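Local atomic coordinates of uncharacterized protein (PDB entry 3H04), a protein that is of unknown function but has the alpha/beta-hydrolase fold of the BD-FAE family, consistent with serine hydrolase activity such as that of an esterase. Residues 46-51 / 99-104; 54-57 / 61-64; 145-150 / 180-185. All coordinates share one frame; numbering follows the deposited sequence.

Contact 1 (46-51 / 99-104)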
loop_
_atom_site.group_PDB
_atom_site.type_symbol
_atom_site.label_atom_id
_atom_site.label_comp_id
_atom_site.label_asym_id
_atom_site.label_seq_id
_atom_site.Cartn_x
_atom_site.Cartn_y
_atom_site.Cartn_z
ATOM N N ASN A 46 7.611 -5.501 7.086
ATOM C CA ASN A 46 7.458 -6.931 7.368
ATOM C C ASN A 46 6.197 -7.266 8.187
ATOM O O ASN A 46 6.302 -7.925 9.223
ATOM C CB ASN A 46 8.704 -7.521 8.062
ATOM C CG ASN A 46 8.990 -6.866 9.402
ATOM O OD1 ASN A 46 8.597 -5.710 9.643
ATOM N ND2 ASN A 46 9.678 -7.581 10.276
ATOM N N ASP A 47 5.026 -6.820 7.710
ATOM C CA ASP A 47 3.748 -7.005 8.419
ATOM C C ASP A 47 2.871 -8.092 7.816
ATOM O O ASP A 47 1.768 -8.313 8.314
ATOM C CB ASP A 47 2.928 -5.702 8.539
ATOM C CG ASP A 47 2.388 -5.186 7.188
ATOM O OD1 ASP A 47 2.798 -5.695 6.116
ATOM O OD2 ASP A 47 1.549 -4.264 7.215
ATOM N N LEU A 48 3.371 -8.800 6.797
ATOM C CA LEU A 48 2.646 -9.906 6.165
ATOM C C LEU A 48 2.779 -11.186 7.014
ATOM O O LEU A 48 3.886 -11.520 7.411
ATOM C CB LEU A 48 3.219 -10.230 4.771
ATOM C CG LEU A 48 2.782 -9.324 3.626
ATOM C CD1 LEU A 48 3.483 -9.754 2.365
ATOM C CD2 LEU A 48 1.224 -9.380 3.459
ATOM N N SER A 49 1.691 -11.922 7.245
ATOM C CA SER A 49 1.813 -13.250 7.910
ATOM C C SER A 49 2.730 -14.179 7.123
ATOM O O SER A 49 2.684 -14.224 5.890
ATOM C CB SER A 49 0.474 -13.975 8.113
ATOM O OG SER A 49 -0.566 -13.059 8.488
ATOM N N PRO A 50 3.528 -14.979 7.843
ATOM C CA PRO A 50 4.354 -16.023 7.226
ATOM C C PRO A 50 3.577 -16.890 6.238
ATOM O O PRO A 50 4.116 -17.307 5.193
ATOM C CB PRO A 50 4.778 -16.882 8.437
ATOM C CG PRO A 50 4.747 -15.932 9.582
ATOM C CD PRO A 50 3.621 -14.992 9.316
ATOM N N GLN A 51 2.324 -17.176 6.570
ATOM C CA GLN A 51 1.489 -18.032 5.710
ATOM C C GLN A 51 1.254 -17.396 4.336
ATOM O O GLN A 51 1.255 -18.104 3.316
ATOM C CB GLN A 51 0.145 -18.369 6.390
ATOM C CG GLN A 51 0.335 -19.319 7.540
ATOM C CD GLN A 51 -0.814 -19.306 8.518
ATOM O OE1 GLN A 51 -0.648 -18.878 9.658
ATOM N NE2 GLN A 51 -1.983 -19.768 8.084
ATOM N N PHE A 99 5.545 -7.058 -10.385
ATOM C CA PHE A 99 4.246 -6.671 -9.891
ATOM C C PHE A 99 4.351 -5.808 -8.626
ATOM O O PHE A 99 5.296 -5.957 -7.834
ATOM C CB PHE A 99 3.457 -7.938 -9.544
ATOM C CG PHE A 99 3.382 -8.924 -10.690
ATOM C CD1 PHE A 99 2.389 -8.813 -11.627
ATOM C CD2 PHE A 99 4.344 -9.917 -10.845
ATOM C CE1 PHE A 99 2.321 -9.695 -12.695
ATOM C CE2 PHE A 99 4.288 -10.770 -11.889
ATOM C CZ PHE A 99 3.266 -10.679 -12.805
ATOM N N THR A 100 3.337 -4.981 -8.410
ATOM C CA THR A 100 3.194 -4.258 -7.134
ATOM C C THR A 100 2.007 -4.850 -6.383
ATOM O O THR A 100 0.978 -5.224 -6.974
ATOM C CB THR A 100 3.085 -2.748 -7.320
ATOM O OG1 THR A 100 1.982 -2.409 -8.197
ATOM C CG2 THR A 100 4.429 -2.185 -7.920
ATOM N N PHE A 101 2.186 -5.005 -5.084
ATOM C CA PHE A 101 1.195 -5.593 -4.199
ATOM C C PHE A 101 1.171 -4.659 -3.030
ATOM O O PHE A 101 2.195 -4.531 -2.360
ATOM C CB PHE A 101 1.606 -7.010 -3.785
ATOM C CG PHE A 101 0.790 -7.579 -2.646
ATOM C CD1 PHE A 101 -0.500 -7.152 -2.418
ATOM C CD2 PHE A 101 1.341 -8.533 -1.800
ATOM C CE1 PHE A 101 -1.285 -7.694 -1.400
ATOM C CE2 PHE A 101 0.590 -9.059 -0.738
ATOM C CZ PHE A 101 -0.725 -8.662 -0.548
ATOM N N GLY A 102 0.048 -3.963 -2.828
ATOM C CA GLY A 102 -0.144 -3.123 -1.648
ATOM C C GLY A 102 -1.406 -3.456 -0.878
ATOM O O GLY A 102 -2.374 -4.058 -1.407
ATOM N N ARG A 103 -1.396 -3.083 0.394
ATOM C CA ARG A 103 -2.553 -3.167 1.256
ATOM C C ARG A 103 -2.817 -1.784 1.747
ATOM O O ARG A 103 -1.911 -1.096 2.237
ATOM C CB ARG A 103 -2.344 -4.150 2.417
ATOM C CG ARG A 103 -1.976 -5.545 1.886
ATOM C CD ARG A 103 -2.042 -6.657 2.858
ATOM N NE ARG A 103 -1.148 -6.464 4.014
ATOM C CZ ARG A 103 -1.158 -7.207 5.129
ATOM N NH1 ARG A 103 -2.016 -8.197 5.286
ATOM N NH2 ARG A 103 -0.285 -6.961 6.095
ATOM N N SER A 104 -4.084 -1.395 1.647
ATOM C CA SER A 104 -4.571 -0.130 2.144
ATOM C C SER A 104 -3.813 0.997 1.387
ATOM O O SER A 104 -3.786 1.015 0.160
ATOM C CB SER A 104 -4.469 -0.089 3.687
ATOM O OG SER A 104 -5.329 0.911 4.182
HETATM O O HOH W 1 -0.144 -3.583 5.395
HETATM O O HOH W 2 -0.360 -10.145 7.368
#
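The CA atoms of L48 and R103 are the nearest pair across the two segments, 9.8 Å apart, and no backbone-to-backbone bond joins the loop leading into helix 50-56 to the end of strand 98-103; an arginine side chain, two waters and a leucine methyl span the gap. R103 carries the contact. Its chain bends at chi3 (-60°) and brings the guanidinium to the loop, where NH2 meets D47 twice. R103 NH2 makes a weak hydrogen bond to D47 O at 3.3 Å and a salt bridge to D47 OD1, also at 3.3 Å and weak as a hydrogen bond. The carboxylate plane stands 86° from the guanidinium plane, with D47 CG at the guanidinium edge, so the two groups meet crosswise instead of as a coplanar two-bond pair. Water 1 donates to D47 OD2 at 2.6 Å and accepts a weak bond from R103 NE; water 2 donates to D47 O, and accepts from S49 N at 2.7 Å and from R103 NH1. Over one face of the guanidinium, above its centre, sits the L48 methyl CD2, 3.6 Å from R103 CZ. L48 CD2 also lies obliquely to the F101 ring, 4.3 Å from F101 CE2. The stronger polar partners lie beyond the segments: D251 pairs with R103 NH1, and Y34 OH bonds both D47 OD1 and R103 NE, which would fix the arginine directly before S104, the probable nucleophile of a GxSxG elbow, hydrogen-bonded to H248. L48 and F101 together reach Y262 of helix 256-273; L48 also touches Y34 of strand 30-35, and F101 meets F125 of strand 121-125 edge-to-face, so the contact lies between the central strands and the helix packed beside them.

Contact 2 (54-57 / 61-64)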
loop_
_atom_site.group_PDB
_atom_site.type_symbol
_atom_site.label_atom_id
_atom_site.label_comp_id
_atom_site.label_asym_id
_atom_site.label_seq_id
_atom_site.Cartn_x
_atom_site.Cartn_y
_atom_site.Cartn_z
ATOM N N ASP A 54 4.512 -17.602 2.399
ATOM C CA ASP A 54 4.712 -18.934 1.807
ATOM C C ASP A 54 3.937 -19.145 0.511
ATOM O O ASP A 54 4.470 -19.691 -0.452
ATOM C CB ASP A 54 4.370 -20.036 2.799
ATOM C CG ASP A 54 5.395 -20.149 3.908
ATOM O OD1 ASP A 54 6.522 -19.650 3.725
ATOM O OD2 ASP A 54 5.086 -20.725 4.961
ATOM N N ILE A 55 2.690 -18.705 0.470
ATOM C CA ILE A 55 1.923 -18.781 -0.788
ATOM C C ILE A 55 2.552 -17.949 -1.939
ATOM O O ILE A 55 2.686 -18.432 -3.077
ATOM C CB ILE A 55 0.441 -18.406 -0.519
ATOM C CG1 ILE A 55 -0.219 -19.521 0.322
ATOM C CG2 ILE A 55 -0.372 -18.140 -1.843
ATOM C CD1 ILE A 55 -1.432 -19.061 1.084
ATOM N N LEU A 56 2.943 -16.709 -1.632
ATOM C CA LEU A 56 3.386 -15.774 -2.637
ATOM C C LEU A 56 4.777 -16.205 -3.149
ATOM O O LEU A 56 5.042 -16.101 -4.342
ATOM C CB LEU A 56 3.400 -14.338 -2.081
ATOM C CG LEU A 56 2.052 -13.649 -1.733
ATOM C CD1 LEU A 56 2.279 -12.264 -1.115
ATOM C CD2 LEU A 56 1.170 -13.554 -2.962
ATOM N N THR A 57 5.636 -16.730 -2.279
ATOM C CA THR A 57 7.034 -16.973 -2.664
ATOM C C THR A 57 7.321 -18.386 -3.173
ATOM O O THR A 57 8.473 -18.740 -3.389
ATOM C CB THR A 57 8.008 -16.622 -1.527
ATOM O OG1 THR A 57 7.767 -17.456 -0.385
ATOM C CG2 THR A 57 7.848 -15.138 -1.138
ATOM N N ASP A 61 9.559 -14.009 -6.281
ATOM C CA ASP A 61 10.294 -13.288 -5.221
ATOM C C ASP A 61 9.370 -12.237 -4.642
ATOM O O ASP A 61 8.547 -11.666 -5.378
ATOM C CB ASP A 61 11.541 -12.582 -5.772
ATOM C CG ASP A 61 12.649 -13.560 -6.169
ATOM O OD1 ASP A 61 12.404 -14.788 -6.188
ATOM O OD2 ASP A 61 13.750 -13.065 -6.463
ATOM N N LEU A 62 9.511 -11.999 -3.335
ATOM C CA LEU A 62 8.735 -11.020 -2.601
ATOM C C LEU A 62 9.700 -9.989 -2.025
ATOM O O LEU A 62 10.596 -10.345 -1.284
ATOM C CB LEU A 62 7.924 -11.671 -1.467
ATOM C CG LEU A 62 7.010 -10.693 -0.720
ATOM C CD1 LEU A 62 5.963 -10.125 -1.686
ATOM C CD2 LEU A 62 6.346 -11.409 0.453
ATOM N N ILE A 63 9.528 -8.730 -2.405
ATOM C CA ILE A 63 10.426 -7.664 -1.958
ATOM C C ILE A 63 9.657 -6.662 -1.109
ATOM O O ILE A 63 8.753 -6.026 -1.611
ATOM C CB ILE A 63 11.049 -6.962 -3.139
ATOM C CG1 ILE A 63 11.707 -7.979 -4.061
ATOM C CG2 ILE A 63 12.107 -5.942 -2.632
ATOM C CD1 ILE A 63 10.938 -8.392 -5.310
ATOM N N GLN A 64 9.992 -6.521 0.166
ATOM C CA GLN A 64 9.206 -5.677 1.056
ATOM C C GLN A 64 9.855 -4.308 1.203
ATOM O O GLN A 64 10.935 -4.204 1.798
ATOM C CB GLN A 64 9.000 -6.437 2.369
ATOM C CG GLN A 64 8.309 -7.728 2.001
ATOM C CD GLN A 64 7.974 -8.636 3.118
ATOM O OE1 GLN A 64 8.501 -9.742 3.156
ATOM N NE2 GLN A 64 7.026 -8.241 3.984
#
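T57 and L62 meet where a beta-alpha-beta unit of the alpha/beta-hydrolase sheet makes its return turn: strand 30-35 leads through helix 50-56 into strand 60-65, its parallel neighbour. The CA atoms of T57 and D61, 5.5 Å apart, are the nearest CA pair of the two segments. The direct contacts are apolar. L62 aims its CB at the helix end, which brings CB against T57; with CG anti to the backbone N (chi1 -176°) its CD1 reaches L56. L56 answers from the last helical turn with CD1, 4.3 Å from L62 CD1, a methyl-to-methyl touch. The three residues are buried. Beyond the segments L62 also packs on I32 and Y34 of strand 30-35, while L56 reaches V265 of helix 256-273, so the helix end is wedged between sheet and C-terminal helix. Polar groups bind elsewhere than across this interface. T57 turns OG1 between its backbone N and carbonyl carbon (chi1 63°), from where it bonds the I53 O one helical turn back; this leaves the methyl to face the strand. D61, whose CB points away from the helix, has its carboxylate gripped by K22, Y93, A23 N and T28. Q64 reaches back to A45 O through NE2. Backbone bonds tie D61 and I63 to I32, L62 to I21, and T57 to K24, fixing both sides of the turn to the strands around it. The T57 and L62 side chains cross at about a right angle, and the contact is tight there: T57 CG2 presses on L62 CB at 3.5 Å, inside usual van der Waals separation, while L62 N lies 4.2 Å from the same methyl.

Contact 3 (145-150 / 180-185)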
loop_
_atom_site.group_PDB
_atom_site.type_symbol
_atom_site.label_atom_id
_atom_site.label_comp_id
_atom_site.label_asym_id
_atom_site.label_seq_id
_atom_site.Cartn_x
_atom_site.Cartn_y
_atom_site.Cartn_z
ATOM N N LYS A 145 -14.675 8.716 17.799
ATOM C CA LYS A 145 -14.749 8.619 19.280
ATOM C C LYS A 145 -13.350 8.564 19.902
ATOM O O LYS A 145 -13.045 9.316 20.823
ATOM C CB LYS A 145 -15.520 7.387 19.749
ATOM C CG LYS A 145 -17.019 7.370 19.430
ATOM C CD LYS A 145 -17.785 6.550 20.481
ATOM C CE LYS A 145 -19.245 6.349 20.087
ATOM N NZ LYS A 145 -20.166 6.061 21.254
ATOM N N ILE A 146 -12.511 7.665 19.385
ATOM C CA ILE A 146 -11.159 7.538 19.886
ATOM C C ILE A 146 -10.405 8.822 19.630
ATOM O O ILE A 146 -9.667 9.303 20.526
ATOM C CB ILE A 146 -10.416 6.291 19.301
ATOM C CG1 ILE A 146 -11.066 5.008 19.850
ATOM C CG2 ILE A 146 -8.929 6.297 19.706
ATOM C CD1 ILE A 146 -10.149 3.763 19.737
ATOM N N ALA A 147 -10.605 9.411 18.449
ATOM C CA ALA A 147 -9.935 10.679 18.123
ATOM C C ALA A 147 -10.267 11.776 19.132
ATOM O O ALA A 147 -9.397 12.507 19.565
ATOM C CB ALA A 147 -10.252 11.139 16.678
ATOM N N GLN A 148 -11.513 11.840 19.545
ATOM C CA GLN A 148 -11.972 12.780 20.551
ATOM C C GLN A 148 -11.483 12.492 21.983
ATOM O O GLN A 148 -11.663 13.343 22.863
ATOM C CB GLN A 148 -13.508 12.797 20.544
ATOM C CG GLN A 148 -14.039 13.494 19.336
ATOM C CD GLN A 148 -15.542 13.317 19.157
ATOM O OE1 GLN A 148 -16.246 12.975 20.108
ATOM N NE2 GLN A 148 -16.030 13.563 17.936
ATOM N N SER A 149 -10.896 11.318 22.228
ATOM C CA SER A 149 -10.507 10.929 23.602
ATOM C C SER A 149 -9.028 11.181 23.821
ATOM O O SER A 149 -8.532 11.024 24.953
ATOM C CB SER A 149 -10.806 9.466 23.909
ATOM O OG SER A 149 -11.962 8.956 23.226
ATOM N N ILE A 150 -8.325 11.577 22.774
ATOM C CA ILE A 150 -6.934 12.030 22.925
ATOM C C ILE A 150 -6.863 13.536 22.651
ATOM O O ILE A 150 -7.889 14.173 22.381
ATOM C CB ILE A 150 -5.994 11.274 22.002
ATOM C CG1 ILE A 150 -6.347 11.498 20.524
ATOM C CG2 ILE A 150 -6.008 9.777 22.352
ATOM C CD1 ILE A 150 -5.868 10.384 19.645
ATOM N N ARG A 180 -7.847 10.629 10.735
ATOM C CA ARG A 180 -9.164 10.265 10.137
ATOM C C ARG A 180 -10.350 10.734 10.967
ATOM O O ARG A 180 -11.372 11.192 10.422
ATOM C CB ARG A 180 -9.270 8.765 9.922
ATOM C CG ARG A 180 -8.271 8.162 8.966
ATOM C CD ARG A 180 -8.236 8.817 7.572
ATOM N NE ARG A 180 -9.543 8.857 6.899
ATOM C CZ ARG A 180 -10.141 7.811 6.330
ATOM N NH1 ARG A 180 -9.596 6.589 6.333
ATOM N NH2 ARG A 180 -11.323 7.968 5.767
ATOM N N GLY A 181 -10.260 10.572 12.294
ATOM C CA GLY A 181 -11.355 10.908 13.154
ATOM C C GLY A 181 -11.634 12.407 13.290
ATOM O O GLY A 181 -12.683 12.803 13.877
ATOM N N THR A 182 -10.686 13.260 12.859
ATOM C CA THR A 182 -10.882 14.727 12.903
ATOM C C THR A 182 -10.944 15.312 11.501
ATOM O O THR A 182 -11.108 16.543 11.328
ATOM C CB THR A 182 -9.763 15.437 13.658
ATOM O OG1 THR A 182 -8.492 15.121 13.070
ATOM C CG2 THR A 182 -9.774 15.053 15.127
ATOM N N GLY A 183 -10.806 14.448 10.500
ATOM C CA GLY A 183 -10.751 14.905 9.096
ATOM C C GLY A 183 -9.505 15.714 8.739
ATOM O O GLY A 183 -9.528 16.499 7.797
ATOM N N LYS A 184 -8.410 15.526 9.472
ATOM C CA LYS A 184 -7.166 16.246 9.191
ATOM C C LYS A 184 -6.138 15.432 8.385
ATOM O O LYS A 184 -4.989 15.828 8.277
ATOM C CB LYS A 184 -6.521 16.680 10.502
ATOM C CG LYS A 184 -7.277 17.760 11.225
ATOM C CD LYS A 184 -6.829 17.885 12.697
ATOM C CE LYS A 184 -7.898 18.706 13.480
ATOM N NZ LYS A 184 -7.489 19.180 14.828
ATOM N N TRP A 185 -6.537 14.283 7.854
ATOM C CA TRP A 185 -5.600 13.396 7.148
ATOM C C TRP A 185 -5.002 14.060 5.906
ATOM O O TRP A 185 -3.820 13.946 5.670
ATOM C CB TRP A 185 -6.289 12.079 6.762
ATOM C CG TRP A 185 -5.369 11.028 6.210
ATOM C CD1 TRP A 185 -4.424 10.326 6.888
ATOM C CD2 TRP A 185 -5.371 10.508 4.879
ATOM N NE1 TRP A 185 -3.780 9.445 6.060
ATOM C CE2 TRP A 185 -4.375 9.502 4.822
ATOM C CE3 TRP A 185 -6.152 10.767 3.733
ATOM C CZ2 TRP A 185 -4.102 8.798 3.664
ATOM C CZ3 TRP A 185 -5.874 10.089 2.583
ATOM C CH2 TRP A 185 -4.876 9.078 2.553
#
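A147 sets its CB directly against the backbone of G181, 3.7 Å from G181 CA and 3.9 Å from G181 C. Because the glycine has no side chain, the ends of helices 141-147 and 173-182 come very close, with the CA atoms of A147 and G181 5.2 Å apart; the side of G181 on which a CB would stand is the one turned to the alanine, and the A147 methyl takes up that place. A147 CB also meets T182 CG2 at 4.2 Å. T182 keeps OG1 between its backbone N and carbonyl carbon (chi1 57°), bonded to Y178 O a turn earlier, which leaves CG2 to approach the alanine. No hydrogen bond crosses the contact. S149, within the type I turn from A147 to I150, donates from OG to K145 O at 2.7 Å, tilted 34° from the carbonyl plane. Within 180-185, R180 lays CD over one face of the W185 ring, offset toward the rim. G183 leaves the helix with positive phi, a Schellman motif, and K184 precedes the next helix. Close Ala-Gly helix packing thus joins two helices of the segment inserted between strands 121-125 and 212-217, where alpha/beta hydrolases commonly carry a cap.

How the contacts relate
From the N terminus, 46-51 leads into helix 50-56 and opens contact 1. Contact 2 closes first, a short loop from the end of that helix to strand 60-65, and lies nested inside the long loop that contact 1 closes at strand 98-103. The two touch directly: F101 CE2 meets L56 CD1 at 3.6 Å, and L48 packs on L62, so an apolar layer joins helix 50-56 and the loop before it to the sheet. Contact 3 follows in series, with centres about 27 Å from contact 1 and 35 Å from contact 2, and ties helices beyond strand 121-125, on the far side of the chain's centre from contact 2.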